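Local coordinates for glutaryl-CoA dehydrogenase (PDB 3SF6), which is an FAD-dependent flavoprotein of the acyl-CoA dehydrogenase family, modelled here as a tetramer with dihydroflavine-adenine dinucleotide bound, at residues Met120-Ala125 / Ala243-Ala248; Arg274-Thr279 / Met369-Asn374. One frame throughout, in Å; residues are numbered along the deposited sequence.

Interaction 1. Residues Met120-Ala125 / Ala243-Ala248; sequences MYAIHA and ARLPGA
Ile123 and Leu245 bring the two backbones closest, their CA atoms 7.2 Å apart, where the last turns of helix 106-126 face an irregular loop. In Met120-Ala125 the helical bonds run from His124 N to Met120 O and from Ala125 N to Tyr121 O. Residues 245-248 form a type I beta turn, closed by a rather long bond of 3.3 Å from Ala248 N to Leu245 O; Pro246, whose ring holds phi at -65°, suits its second position.

In the acyl-CoA dehydrogenase fold this is a seam between the helical N-terminal domain and the segment leading from the beta domain into the C-terminal helices.

Leu245 is the one side chain of the loop that reaches the helix. Its CG lies anti to the carbonyl carbon (chi1 -70°), which sends the branched end out over the helix surface. There Leu245 CD2 rests 4.1 Å from Ala122 O and 4.2 Å from Ile123 CA, while Leu245 CD1 comes within 4.5 Å of Ala122 CB in a loose apolar touch. Leucine's length spans the gap, and the small Ala122 lets it approach the helix backbone. Ile123 contributes mainly its backbone here, since its CB points away from the loop.

Val192 of strand 190-197 packs on both Ala122 and Leu245, and Trp194 adds to the apolar surround of Leu245. Beside them, Gly247 makes a backbone hydrogen bond with Phe126, and Tyr121 OH is hydrogen-bonded to Arg256 of helix 252-286.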
loop_
_atom_site.group_PDB
_atom_site.type_symbol
_atom_site.label_atom_id
_atom_site.label_comp_id
_atom_site.label_asym_id
_atom_site.label_seq_id
_atom_site.Cartn_x
_atom_site.Cartn_y
_atom_site.Cartn_z
ATOM N N MET A 120 -0.075 -1.598 -38.801
ATOM C CA MET A 120 -1.223 -1.668 -39.723
ATOM C C MET A 120 -2.226 -0.530 -39.503
ATOM O O MET A 120 -2.735 0.085 -40.462
ATOM C CB MET A 120 -1.920 -3.030 -39.643
ATOM C CG MET A 120 -1.120 -4.167 -40.226
ATOM S SD MET A 120 -1.835 -5.806 -39.834
ATOM C CE MET A 120 -3.164 -5.829 -41.043
ATOM N N TYR A 121 -2.550 -0.264 -38.247
ATOM C CA TYR A 121 -3.491 0.808 -37.925
ATOM C C TYR A 121 -3.037 2.138 -38.528
ATOM O O TYR A 121 -3.845 2.873 -39.099
ATOM C CB TYR A 121 -3.663 0.952 -36.426
ATOM C CG TYR A 121 -4.664 2.045 -36.074
ATOM C CD1 TYR A 121 -6.023 1.783 -35.973
ATOM C CD2 TYR A 121 -4.236 3.328 -35.843
ATOM C CE1 TYR A 121 -6.940 2.807 -35.646
ATOM C CE2 TYR A 121 -5.136 4.349 -35.535
ATOM C CZ TYR A 121 -6.464 4.084 -35.448
ATOM O OH TYR A 121 -7.292 5.124 -35.119
ATOM N N ALA A 122 -1.748 2.465 -38.378
ATOM C CA ALA A 122 -1.242 3.721 -38.912
ATOM C C ALA A 122 -1.500 3.832 -40.422
ATOM O O ALA A 122 -1.922 4.879 -40.925
ATOM C CB ALA A 122 0.273 3.898 -38.612
ATOM N N ILE A 123 -1.185 2.763 -41.139
ATOM C CA ILE A 123 -1.383 2.697 -42.596
ATOM C C ILE A 123 -2.888 2.760 -42.927
ATOM O O ILE A 123 -3.321 3.496 -43.812
ATOM C CB ILE A 123 -0.690 1.447 -43.172
ATOM C CG1 ILE A 123 0.836 1.566 -43.031
ATOM C CG2 ILE A 123 -1.057 1.281 -44.659
ATOM C CD1 ILE A 123 1.613 0.241 -43.332
ATOM N N HIS A 124 -3.685 1.986 -42.188
ATOM C CA HIS A 124 -5.147 1.943 -42.368
ATOM C C HIS A 124 -5.764 3.331 -42.166
ATOM O O HIS A 124 -6.684 3.732 -42.919
ATOM C CB HIS A 124 -5.724 0.907 -41.414
ATOM C CG HIS A 124 -7.097 0.426 -41.755
ATOM N ND1 HIS A 124 -8.226 1.197 -41.538
ATOM C CD2 HIS A 124 -7.539 -0.788 -42.172
ATOM C CE1 HIS A 124 -9.300 0.498 -41.894
ATOM N NE2 HIS A 124 -8.915 -0.710 -42.280
ATOM N N ALA A 125 -5.288 4.062 -41.159
ATOM C CA ALA A 125 -5.880 5.330 -40.736
ATOM C C ALA A 125 -5.376 6.542 -41.496
ATOM O O ALA A 125 -6.155 7.498 -41.750
ATOM C CB ALA A 125 -5.655 5.561 -39.245
ATOM N N ALA A 243 5.972 7.985 -49.930
ATOM C CA ALA A 243 6.219 7.223 -48.677
ATOM C C ALA A 243 5.601 7.900 -47.467
ATOM O O ALA A 243 5.431 7.274 -46.409
ATOM C CB ALA A 243 7.774 7.030 -48.436
ATOM N N ARG A 244 5.264 9.178 -47.608
ATOM C CA ARG A 244 4.655 9.920 -46.496
ATOM C C ARG A 244 3.228 9.448 -46.302
ATOM O O ARG A 244 2.521 9.215 -47.267
ATOM C CB ARG A 244 4.703 11.432 -46.796
ATOM C CG ARG A 244 4.053 12.317 -45.746
ATOM C CD ARG A 244 4.132 13.818 -46.152
ATOM N NE ARG A 244 3.729 14.055 -47.539
ATOM C CZ ARG A 244 2.495 14.363 -47.947
ATOM N NH1 ARG A 244 1.501 14.512 -47.081
ATOM N NH2 ARG A 244 2.255 14.535 -49.240
ATOM N N LEU A 245 2.806 9.306 -45.047
ATOM C CA LEU A 245 1.397 9.025 -44.735
ATOM C C LEU A 245 0.607 10.313 -44.924
ATOM O O LEU A 245 0.767 11.252 -44.148
ATOM C CB LEU A 245 1.284 8.541 -43.283
ATOM C CG LEU A 245 1.834 7.160 -42.959
ATOM C CD1 LEU A 245 1.844 7.028 -41.391
ATOM C CD2 LEU A 245 0.967 6.044 -43.564
ATOM N N PRO A 246 -0.250 10.379 -45.967
ATOM C CA PRO A 246 -0.870 11.667 -46.241
ATOM C C PRO A 246 -1.798 12.189 -45.155
ATOM O O PRO A 246 -1.995 13.391 -45.037
ATOM C CB PRO A 246 -1.652 11.410 -47.557
ATOM C CG PRO A 246 -1.869 9.928 -47.585
ATOM C CD PRO A 246 -0.646 9.347 -46.950
ATOM N N GLY A 247 -2.409 11.296 -44.387
ATOM C CA GLY A 247 -3.416 11.709 -43.427
ATOM C C GLY A 247 -2.852 12.120 -42.075
ATOM O O GLY A 247 -3.587 12.695 -41.259
ATOM N N ALA A 248 -1.540 11.929 -41.892
ATOM C CA ALA A 248 -0.879 12.233 -40.618
ATOM C C ALA A 248 -0.251 13.609 -40.676
ATOM O O ALA A 248 0.699 13.828 -41.424
ATOM C CB ALA A 248 0.155 11.144 -40.264
#

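Interaction 2. Residues Arg274-Thr279 / Met369-Asn374; sequences RDCLET and MRHANN. With EDO (1,2-ethanediol), chain O.
Asp275 and His371 join the two helices through a single polar bond. His371 NE2 donates to Asp275 OD2 over 2.9 Å at 161°, and the oxygen sits at the ring edge, almost in the imidazole plane. The donor comes to the anti side of OD2, somewhat out of the carboxylate plane, and that plane is turned 87° from the ring, so the two flat groups meet nearly perpendicular. CG anti to the backbone N (chi1 -153°) places the carboxylate of Asp275 beside the histidine; OD2 takes its N-H, and OD1 forms a salt bridge with Lys50. Aspartate thus serves two partners in a buried place, and the nearby lysine would be expected to favour its charged form.

The sulfur supplies the apolar part. Cys276 SG lies 3.6 Å from His371 CB and 3.7 Å from His371 CD2, meeting the ring obliquely. Cysteine is compact enough to fit here, where Ala350 and Ala353 of helix 332-357 also pack against it.

Within 274-279, Asp275 O accepts both Thr279 N and Thr279 OG1, from opposite faces of its carbonyl plane; the hydroxyl bond measures 2.8 Å. The threonine therefore turns its polar group back onto its own helix. Arg274 takes no part in the helix contact: its NH1 donates to O1 of the ethanediol over 2.8 Å, at the guanidinium edge.

Helix 368-380 also meets a second subunit. A buried histidine-carboxylate hydrogen bond here links helices 252-286 and 368-380 in the largely helical C-terminal domain of the acyl-CoA dehydrogenase fold.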
loop_
_atom_site.group_PDB
_atom_site.type_symbol
_atom_site.label_atom_id
_atom_site.label_comp_id
_atom_site.label_asym_id
_atom_site.label_seq_id
_atom_site.Cartn_x
_atom_site.Cartn_y
_atom_site.Cartn_z
ATOM N N ARG A 274 -4.279 -13.263 -14.822
ATOM C CA ARG A 274 -5.073 -14.502 -14.697
ATOM C C ARG A 274 -4.218 -15.748 -14.595
ATOM O O ARG A 274 -4.462 -16.627 -13.755
ATOM C CB ARG A 274 -6.073 -14.609 -15.848
ATOM C CG ARG A 274 -7.069 -15.755 -15.675
ATOM C CD ARG A 274 -7.808 -16.048 -16.932
ATOM N NE ARG A 274 -6.963 -16.688 -17.941
ATOM C CZ ARG A 274 -7.259 -16.769 -19.224
ATOM N NH1 ARG A 274 -8.394 -16.279 -19.693
ATOM N NH2 ARG A 274 -6.413 -17.388 -20.053
ATOM N N ASP A 275 -3.244 -15.866 -15.494
ATOM C CA ASP A 275 -2.378 -17.030 -15.530
ATOM C C ASP A 275 -1.661 -17.160 -14.176
ATOM O O ASP A 275 -1.568 -18.252 -13.608
ATOM C CB ASP A 275 -1.362 -16.870 -16.674
ATOM C CG ASP A 275 -0.894 -18.192 -17.210
ATOM O OD1 ASP A 275 -1.829 -19.015 -17.532
ATOM O OD2 ASP A 275 0.341 -18.400 -17.451
ATOM N N CYS A 276 -1.187 -16.036 -13.636
ATOM C CA CYS A 276 -0.538 -16.070 -12.333
ATOM C C CYS A 276 -1.514 -16.424 -11.193
ATOM O O CYS A 276 -1.166 -17.193 -10.301
ATOM C CB CYS A 276 0.125 -14.732 -12.036
ATOM S SG CYS A 276 1.523 -14.340 -13.116
ATOM N N LEU A 277 -2.692 -15.820 -11.208
ATOM C CA LEU A 277 -3.701 -16.089 -10.175
ATOM C C LEU A 277 -4.120 -17.559 -10.201
ATOM O O LEU A 277 -4.163 -18.206 -9.144
ATOM C CB LEU A 277 -4.893 -15.161 -10.346
ATOM C CG LEU A 277 -6.099 -15.395 -9.475
ATOM C CD1 LEU A 277 -5.711 -15.417 -7.987
ATOM C CD2 LEU A 277 -7.134 -14.290 -9.744
ATOM N N GLU A 278 -4.397 -18.092 -11.402
ATOM C CA GLU A 278 -4.769 -19.494 -11.543
ATOM C C GLU A 278 -3.662 -20.429 -11.025
ATOM O O GLU A 278 -3.947 -21.445 -10.389
ATOM C CB GLU A 278 -5.053 -19.832 -13.008
ATOM C CG GLU A 278 -6.346 -19.219 -13.503
ATOM C CD GLU A 278 -6.639 -19.501 -14.992
ATOM O OE1 GLU A 278 -5.785 -20.109 -15.713
ATOM O OE2 GLU A 278 -7.764 -19.119 -15.396
ATOM N N THR A 279 -2.428 -20.052 -11.286
ATOM C CA THR A 279 -1.272 -20.800 -10.835
ATOM C C THR A 279 -1.244 -20.823 -9.293
ATOM O O THR A 279 -1.082 -21.899 -8.683
ATOM C CB THR A 279 0.034 -20.229 -11.437
ATOM O OG1 THR A 279 0.036 -20.411 -12.868
ATOM C CG2 THR A 279 1.241 -20.957 -10.819
ATOM N N MET A 369 7.321 -15.813 -12.730
ATOM C CA MET A 369 8.430 -14.894 -12.850
ATOM C C MET A 369 8.508 -14.328 -14.271
ATOM O O MET A 369 8.844 -13.140 -14.437
ATOM C CB MET A 369 9.771 -15.518 -12.435
ATOM C CG MET A 369 9.905 -15.608 -10.940
ATOM S SD MET A 369 9.998 -14.023 -10.130
ATOM C CE MET A 369 11.450 -13.198 -10.932
ATOM N N ARG A 370 8.236 -15.154 -15.280
ATOM C CA ARG A 370 8.233 -14.658 -16.682
ATOM C C ARG A 370 7.178 -13.554 -16.841
ATOM O O ARG A 370 7.458 -12.488 -17.389
ATOM C CB ARG A 370 7.971 -15.817 -17.638
ATOM C CG ARG A 370 7.843 -15.382 -19.091
ATOM C CD ARG A 370 7.928 -16.542 -20.057
ATOM N NE ARG A 370 7.063 -17.649 -19.666
ATOM C CZ ARG A 370 5.744 -17.671 -19.871
ATOM N NH1 ARG A 370 5.028 -18.712 -19.451
ATOM N NH2 ARG A 370 5.111 -16.671 -20.510
ATOM N N HIS A 371 5.965 -13.827 -16.375
ATOM C CA HIS A 371 4.912 -12.827 -16.399
ATOM C C HIS A 371 5.295 -11.545 -15.650
ATOM O O HIS A 371 5.126 -10.446 -16.196
ATOM C CB HIS A 371 3.588 -13.342 -15.858
ATOM C CG HIS A 371 2.869 -14.256 -16.782
ATOM N ND1 HIS A 371 2.573 -13.944 -18.099
ATOM C CD2 HIS A 371 2.347 -15.480 -16.550
ATOM C CE1 HIS A 371 1.893 -14.946 -18.631
ATOM N NE2 HIS A 371 1.733 -15.891 -17.712
ATOM N N ALA A 372 5.825 -11.671 -14.437
ATOM C CA ALA A 372 6.175 -10.503 -13.634
ATOM C C ALA A 372 7.266 -9.678 -14.347
ATOM O O ALA A 372 7.159 -8.461 -14.427
ATOM C CB ALA A 372 6.636 -10.925 -12.228
ATOM N N ASN A 373 8.294 -10.346 -14.892
ATOM C CA ASN A 373 9.347 -9.627 -15.570
ATOM C C ASN A 373 8.846 -8.983 -16.873
ATOM O O ASN A 373 9.143 -7.809 -17.133
ATOM C CB ASN A 373 10.530 -10.550 -15.865
ATOM C CG ASN A 373 11.405 -10.829 -14.620
ATOM O OD1 ASN A 373 11.160 -10.318 -13.503
ATOM N ND2 ASN A 373 12.455 -11.591 -14.836
ATOM N N ASN A 374 8.048 -9.717 -17.648
ATOM C CA ASN A 374 7.418 -9.158 -18.848
ATOM C C ASN A 374 6.618 -7.901 -18.536
ATOM O O ASN A 374 6.690 -6.917 -19.272
ATOM C CB ASN A 374 6.469 -10.160 -19.509
ATOM C CG ASN A 374 7.171 -11.217 -20.322
ATOM O OD1 ASN A 374 8.314 -11.050 -20.760
ATOM N ND2 ASN A 374 6.459 -12.348 -20.556
HETATM C C1 EDO O . -11.066 -13.905 -18.944
HETATM O O1 EDO O . -10.744 -15.208 -18.568
HETATM C C2 EDO O . -12.307 -13.943 -19.867
HETATM O O2 EDO O . -12.018 -14.568 -21.119
#

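Overall arrangement
From the N terminus, the chain first builds helices of the N-terminal domain and reaches 120-125 near the end of helix 106-126. It then passes through the beta domain before 243-248 returns to that helix, so interaction 1 closes a loop of 117 residues, rich in strand. Helix 252-286 follows and carries 274-279; after 89 mostly helical residues, 369-374 completes interaction 2. The two loops neither nest nor cross, but lie in series. The centres of interaction 1 and interaction 2 are about 36 Å apart, on opposite sides of the chain's centre. The nearest atoms of interaction 1 and interaction 2 are about 21 Å apart. Interaction 1 ties the N-terminal helices to the exit from the beta domain, interaction 2 two helices of the C-terminal domain.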